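Local coordinates for protein beta-agarase AgaA (Microbulbifer thermotolerans, PDB 3WZ1) that hydrolyses the beta-1,4-galactosidic linkages of agarose in endo fashion, releasing mainly neoagarotetraose, through its GH16 catalytic domain, at residues 105-110 against 265-270; 185-190 against 202-207. All blocks are in the same frame, centred on the assembly; numbering follows the deposited sequence.

Contact 1. Residues 105-110 against 265-270; sequences EARAKL and YVDWVR. With NA (sodium ion), chain B.
The indole of Trp268 lies against Arg107, whose CB and CD rest on one of its faces while Glu105 meets its edge. CD sits 3.7 Å from the centroid of the six-membered ring of Trp268, a CH-pi contact made by an extended arginine chain. Asp267 and Trp268 both face Arg107, a classic beta bulge between antiparallel strands of the GH16 beta-jelly roll; Arg107 O takes a 2.8 Å bond from Asp267 N and a weak one from Trp268 N. At the ring edge, Trp268 NE1 donates in the ring plane to the anti lone pair of Glu105 OE1 at 3.1 Å. From above the carboxylate plane Arg270 NE forms a salt bridge to the same oxygen at 2.8 Å, with Arg270 NH2 adding a weak third bond, while Glu105 OE2 turns to Tyr103 and Arg188. Replacing Trp268 by an alanine is likely to leave Glu105 OE1 one donor short and the Arg107 chain without the surface it lies on. On the sheet's other face, Ala106 packs on Val269 and Ala108 on Val266; both alanines touch Ile133. Asp267 also binds a sodium ion through O and OD1, together with Asp4, Asp28 and Gly72. Its chi1 of -166° sets CG beside the carbonyl carbon, and Asp267 OD2 forms a salt bridge with Arg107 NH1 at 2.8 Å, the nitrogen coming from above the carboxylate plane.

Contact 2. Residues 185-190 against 202-207; sequences AFHRVG and YVDGKL
Asp204 reaches back across the strands with both carboxylate oxygens, OD2 to the His187 ring and OD1 to the main chain of Arg188. It stands in the type I' turn, Val203 to Lys206, that joins strands 198-203 and 206-212; strand 198-203 also pairs with strand 187-195 as an antiparallel hairpin of the jelly roll. The turn closes on itself through Val203 N to Lys206 O at 2.9 Å and Lys206 N to Val203 O at 3.1 Å. His187 ND1 donates to the syn lone pair of Asp204 OD2 at 2.7 Å, a nearly straight bond (168°) lying in the imidazole plane. The nearby carboxylate would probably hold the proton on ND1 and tend to favour the charged ring. Arg188 N meets OD1 of Asp204 at 2.9 Å, and Asp204 N returns a bond to Arg188 O at 2.8 Å, so side chain and backbone of the aspartate together satisfy both main-chain polar atoms of Arg188. Where the side-chain bonding stops, ordinary strand pairing takes over: Gly190 and Tyr202 exchange N-H and O in both directions. Next to them, Val189 and Val203, the first residue of the turn, form a non-hydrogen-bonded pair, with Val189 touching Val132 and Ile133. The hydroxyl of Tyr202 is held by Glu200. Arg188 NH1 makes a salt bridge to Glu105 and a hydrogen bond to Pro9 O. With CG set between backbone N and carbonyl carbon (chi1 71°), the extended Arg188 chain runs past Asp204 CA and lays one guanidinium face over Gly205. Gly205 N donates to a water at 3.0 Å, which in turn gives a weak bond to Arg188 O, and Arg188 NH2 lies 3.3 Å from Gly205 CA.

Overall arrangement
Strands 102-109 and 187-195 are neighbours, so the two contacts lie side by side, their centres about 10 Å apart, with contact 2 nested along the chain inside the loop closed by contact 1. Contact 1 is buried and brings together strands distant in sequence; contact 2 is only partly buried and local, where a hairpin runs into a turn. The chemistry follows: the first combines an alanine-valine face with an indole, salt bridges and a metal, the second relies on a carboxylate bonding to imidazole and backbone, with a water at the turn. They are joined by a salt bridge, Glu105 OE2 to Arg188 NH1 at 2.8 Å, by a probable hydrogen bond, Ala108 N to His187 O at 2.9 Å, and by Phe186 packing on Ala108.

Contact 1. Residues 105-110 against 265-270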
loop_
_atom_site.group_PDB
_atom_site.type_symbol
_atom_site.label_atom_id
_atom_site.label_comp_id
_atom_site.label_asym_id
_atom_site.label_seq_id
_atom_site.Cartn_x
_atom_site.Cartn_y
_atom_site.Cartn_z
ATOM N N GLU A 105 -5.668 1.813 7.037
ATOM C CA GLU A 105 -5.931 2.968 6.174
ATOM C C GLU A 105 -4.721 3.858 6.029
ATOM O O GLU A 105 -4.002 4.099 7.004
ATOM C CB GLU A 105 -7.095 3.764 6.755
ATOM C CG GLU A 105 -7.614 4.884 5.862
ATOM C CD GLU A 105 -8.492 5.815 6.653
ATOM O OE1 GLU A 105 -7.928 6.681 7.369
ATOM O OE2 GLU A 105 -9.691 5.686 6.507
ATOM N N ALA A 106 -4.503 4.375 4.820
ATOM C CA ALA A 106 -3.487 5.397 4.597
ATOM C C ALA A 106 -4.113 6.622 3.972
ATOM O O ALA A 106 -5.043 6.508 3.187
ATOM C CB ALA A 106 -2.396 4.902 3.676
ATOM N N ARG A 107 -3.570 7.788 4.319
ATOM C CA ARG A 107 -3.875 9.015 3.597
ATOM C C ARG A 107 -2.609 9.406 2.858
ATOM O O ARG A 107 -1.549 9.582 3.468
ATOM C CB ARG A 107 -4.323 10.130 4.547
ATOM C CG ARG A 107 -4.595 11.462 3.841
ATOM C CD ARG A 107 -5.166 12.518 4.766
ATOM N NE ARG A 107 -5.673 13.636 3.965
ATOM C CZ ARG A 107 -5.087 14.829 3.837
ATOM N NH1 ARG A 107 -3.963 15.135 4.464
ATOM N NH2 ARG A 107 -5.655 15.743 3.072
ATOM N N ALA A 108 -2.711 9.474 1.536
ATOM C CA ALA A 108 -1.497 9.519 0.697
ATOM C C ALA A 108 -1.722 10.190 -0.631
ATOM O O ALA A 108 -2.856 10.283 -1.097
ATOM C CB ALA A 108 -0.951 8.116 0.474
ATOM N N LYS A 109 -0.619 10.677 -1.211
ATOM C CA LYS A 109 -0.611 11.320 -2.533
ATOM C C LYS A 109 0.338 10.529 -3.404
ATOM O O LYS A 109 1.545 10.545 -3.175
ATOM C CB LYS A 109 -0.161 12.776 -2.417
ATOM C CG LYS A 109 -0.291 13.567 -3.717
ATOM C CD LYS A 109 0.056 15.019 -3.480
ATOM C CE LYS A 109 0.000 15.831 -4.765
ATOM N NZ LYS A 109 0.695 17.128 -4.541
ATOM N N LEU A 110 -0.209 9.840 -4.393
ATOM C CA LEU A 110 0.592 9.024 -5.315
ATOM C C LEU A 110 1.690 9.850 -5.972
ATOM O O LEU A 110 1.505 11.037 -6.248
ATOM C CB LEU A 110 -0.253 8.464 -6.451
ATOM C CG LEU A 110 -1.603 7.830 -6.123
ATOM C CD1 LEU A 110 -2.241 7.267 -7.385
ATOM C CD2 LEU A 110 -1.481 6.775 -5.030
ATOM N N TYR A 265 3.928 10.488 -1.229
ATOM C CA TYR A 265 3.851 11.025 0.138
ATOM C C TYR A 265 2.731 10.392 0.917
ATOM O O TYR A 265 1.630 10.234 0.392
ATOM C CB TYR A 265 3.613 12.547 0.144
ATOM C CG TYR A 265 4.710 13.341 -0.492
ATOM C CD1 TYR A 265 5.842 13.697 0.218
ATOM C CD2 TYR A 265 4.605 13.747 -1.813
ATOM C CE1 TYR A 265 6.849 14.441 -0.372
ATOM C CE2 TYR A 265 5.615 14.469 -2.412
ATOM C CZ TYR A 265 6.719 14.821 -1.684
ATOM O OH TYR A 265 7.738 15.534 -2.304
ATOM N N VAL A 266 3.011 10.058 2.169
ATOM C CA VAL A 266 2.009 9.465 3.054
ATOM C C VAL A 266 1.854 10.353 4.274
ATOM O O VAL A 266 2.777 10.513 5.062
ATOM C CB VAL A 266 2.405 8.018 3.413
ATOM C CG1 VAL A 266 1.431 7.423 4.436
ATOM C CG2 VAL A 266 2.462 7.176 2.151
ATOM N N ASP A 267 0.671 10.951 4.418
ATOM C CA ASP A 267 0.346 11.778 5.584
ATOM C C ASP A 267 0.187 10.928 6.838
ATOM O O ASP A 267 0.627 11.309 7.933
ATOM C CB ASP A 267 -0.941 12.588 5.323
ATOM C CG ASP A 267 -1.155 13.692 6.328
ATOM O OD1 ASP A 267 -0.187 14.205 6.923
ATOM O OD2 ASP A 267 -2.336 14.064 6.529
ATOM N N TRP A 268 -0.463 9.774 6.697
ATOM C CA TRP A 268 -0.651 8.866 7.835
ATOM C C TRP A 268 -0.932 7.450 7.388
ATOM O O TRP A 268 -1.454 7.215 6.292
ATOM C CB TRP A 268 -1.782 9.335 8.784
ATOM C CG TRP A 268 -3.258 9.086 8.343
ATOM C CD1 TRP A 268 -3.898 7.876 8.087
ATOM C CD2 TRP A 268 -4.270 10.078 8.233
ATOM N NE1 TRP A 268 -5.220 8.085 7.787
ATOM C CE2 TRP A 268 -5.459 9.440 7.867
ATOM C CE3 TRP A 268 -4.263 11.473 8.374
ATOM C CZ2 TRP A 268 -6.628 10.135 7.661
ATOM C CZ3 TRP A 268 -5.406 12.146 8.190
ATOM C CH2 TRP A 268 -6.591 11.485 7.821
ATOM N N VAL A 269 -0.579 6.522 8.266
ATOM C CA VAL A 269 -1.145 5.172 8.245
ATOM C C VAL A 269 -1.757 4.944 9.624
ATOM O O VAL A 269 -1.166 5.295 10.638
ATOM C CB VAL A 269 -0.123 4.082 7.871
ATOM C CG1 VAL A 269 0.387 4.282 6.442
ATOM C CG2 VAL A 269 1.052 4.017 8.850
ATOM N N ARG A 270 -2.966 4.385 9.651
ATOM C CA ARG A 270 -3.618 4.116 10.910
ATOM C C ARG A 270 -4.353 2.796 10.821
ATOM O O ARG A 270 -4.799 2.357 9.736
ATOM C CB ARG A 270 -4.542 5.267 11.317
ATOM C CG ARG A 270 -5.778 5.468 10.463
ATOM C CD ARG A 270 -6.605 6.671 10.944
ATOM N NE ARG A 270 -7.808 6.835 10.140
ATOM C CZ ARG A 270 -8.928 7.459 10.522
ATOM N NH1 ARG A 270 -9.059 7.932 11.759
ATOM N NH2 ARG A 270 -9.921 7.583 9.645
HETATM NA NA NA B . 1.080 13.401 8.799
#

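Contact 2. Residues 185-190 against 202-207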
loop_
_atom_site.group_PDB
_atom_site.type_symbol
_atom_site.label_atom_id
_atom_site.label_comp_id
_atom_site.label_asym_id
_atom_site.label_seq_id
_atom_site.Cartn_x
_atom_site.Cartn_y
_atom_site.Cartn_z
ATOM N N ALA A 185 -4.009 14.955 -5.256
ATOM C CA ALA A 185 -4.292 15.344 -3.882
ATOM C C ALA A 185 -4.076 14.178 -2.963
ATOM O O ALA A 185 -3.936 13.045 -3.423
ATOM C CB ALA A 185 -5.735 15.838 -3.744
ATOM N N PHE A 186 -4.046 14.448 -1.664
ATOM C CA PHE A 186 -4.108 13.368 -0.681
ATOM C C PHE A 186 -5.509 12.748 -0.638
ATOM O O PHE A 186 -6.507 13.458 -0.605
ATOM C CB PHE A 186 -3.689 13.846 0.698
ATOM C CG PHE A 186 -2.226 14.095 0.809
ATOM C CD1 PHE A 186 -1.682 15.289 0.375
ATOM C CD2 PHE A 186 -1.385 13.126 1.314
ATOM C CE1 PHE A 186 -0.320 15.517 0.471
ATOM C CE2 PHE A 186 -0.021 13.344 1.406
ATOM C CZ PHE A 186 0.512 14.544 0.972
ATOM N N HIS A 187 -5.559 11.428 -0.644
ATOM C CA HIS A 187 -6.821 10.688 -0.515
ATOM C C HIS A 187 -6.632 9.636 0.536
ATOM O O HIS A 187 -5.492 9.212 0.803
ATOM C CB HIS A 187 -7.184 10.008 -1.826
ATOM C CG HIS A 187 -7.586 10.976 -2.884
ATOM N ND1 HIS A 187 -8.886 11.417 -3.026
ATOM C CD2 HIS A 187 -6.855 11.631 -3.818
ATOM C CE1 HIS A 187 -8.937 12.295 -4.010
ATOM N NE2 HIS A 187 -7.723 12.430 -4.519
ATOM N N ARG A 188 -7.724 9.186 1.140
ATOM C CA ARG A 188 -7.570 8.133 2.120
ATOM C C ARG A 188 -8.164 6.860 1.586
ATOM O O ARG A 188 -9.245 6.867 0.992
ATOM C CB ARG A 188 -8.069 8.530 3.504
ATOM C CG ARG A 188 -9.526 8.653 3.671
ATOM C CD ARG A 188 -9.800 8.966 5.142
ATOM N NE ARG A 188 -11.200 9.287 5.342
ATOM C CZ ARG A 188 -12.059 8.649 6.134
ATOM N NH1 ARG A 188 -11.712 7.573 6.825
ATOM N NH2 ARG A 188 -13.296 9.132 6.243
ATOM N N VAL A 189 -7.418 5.779 1.713
ATOM C CA VAL A 189 -7.851 4.498 1.197
ATOM C C VAL A 189 -7.668 3.508 2.329
ATOM O O VAL A 189 -6.602 3.432 2.933
ATOM C CB VAL A 189 -7.057 4.068 -0.049
ATOM C CG1 VAL A 189 -7.621 2.800 -0.631
ATOM C CG2 VAL A 189 -7.090 5.182 -1.081
ATOM N N GLY A 190 -8.723 2.768 2.640
ATOM C CA GLY A 190 -8.670 1.803 3.715
ATOM C C GLY A 190 -9.296 0.470 3.367
ATOM O O GLY A 190 -10.118 0.361 2.459
ATOM N N TYR A 202 -12.531 1.076 1.178
ATOM C CA TYR A 202 -13.098 2.405 1.401
ATOM C C TYR A 202 -12.194 3.485 0.819
ATOM O O TYR A 202 -10.978 3.469 1.042
ATOM C CB TYR A 202 -13.266 2.657 2.895
ATOM C CG TYR A 202 -14.231 1.709 3.575
ATOM C CD1 TYR A 202 -13.832 0.452 3.992
ATOM C CD2 TYR A 202 -15.525 2.111 3.846
ATOM C CE1 TYR A 202 -14.704 -0.398 4.634
ATOM C CE2 TYR A 202 -16.411 1.280 4.494
ATOM C CZ TYR A 202 -15.996 0.012 4.884
ATOM O OH TYR A 202 -16.885 -0.821 5.521
ATOM N N VAL A 203 -12.781 4.403 0.050
ATOM C CA VAL A 203 -12.039 5.507 -0.544
ATOM C C VAL A 203 -12.660 6.805 -0.031
ATOM O O VAL A 203 -13.870 7.015 -0.191
ATOM C CB VAL A 203 -12.061 5.450 -2.080
ATOM C CG1 VAL A 203 -11.398 6.685 -2.679
ATOM C CG2 VAL A 203 -11.373 4.183 -2.589
ATOM N N ASP A 204 -11.862 7.643 0.628
ATOM C CA ASP A 204 -12.341 8.914 1.156
ATOM C C ASP A 204 -13.639 8.758 1.973
ATOM O O ASP A 204 -14.591 9.551 1.839
ATOM C CB ASP A 204 -12.471 9.933 0.018
ATOM C CG ASP A 204 -11.134 10.256 -0.631
ATOM O OD1 ASP A 204 -10.156 10.295 0.121
ATOM O OD2 ASP A 204 -11.102 10.515 -1.857
ATOM N N GLY A 205 -13.660 7.713 2.799
ATOM C CA GLY A 205 -14.722 7.487 3.755
ATOM C C GLY A 205 -15.921 6.730 3.249
ATOM O O GLY A 205 -16.873 6.552 4.003
ATOM N N LYS A 206 -15.885 6.266 2.011
ATOM C CA LYS A 206 -17.048 5.588 1.421
ATOM C C LYS A 206 -16.706 4.178 1.008
ATOM O O LYS A 206 -15.650 3.937 0.421
ATOM C CB LYS A 206 -17.545 6.368 0.211
ATOM C CG LYS A 206 -18.003 7.787 0.538
ATOM C CD LYS A 206 -19.183 7.804 1.507
ATOM C CE LYS A 206 -19.683 9.214 1.790
ATOM N NZ LYS A 206 -19.870 10.003 0.546
ATOM N N LEU A 207 -17.601 3.240 1.312
ATOM C CA LEU A 207 -17.446 1.863 0.850
ATOM C C LEU A 207 -17.572 1.843 -0.659
ATOM O O LEU A 207 -18.617 2.257 -1.195
ATOM C CB LEU A 207 -18.525 0.962 1.472
ATOM C CG LEU A 207 -18.529 -0.496 1.022
ATOM C CD1 LEU A 207 -17.291 -1.208 1.526
ATOM C CD2 LEU A 207 -19.769 -1.204 1.539
HETATM O O HOH W 1 -11.447 5.742 3.373
#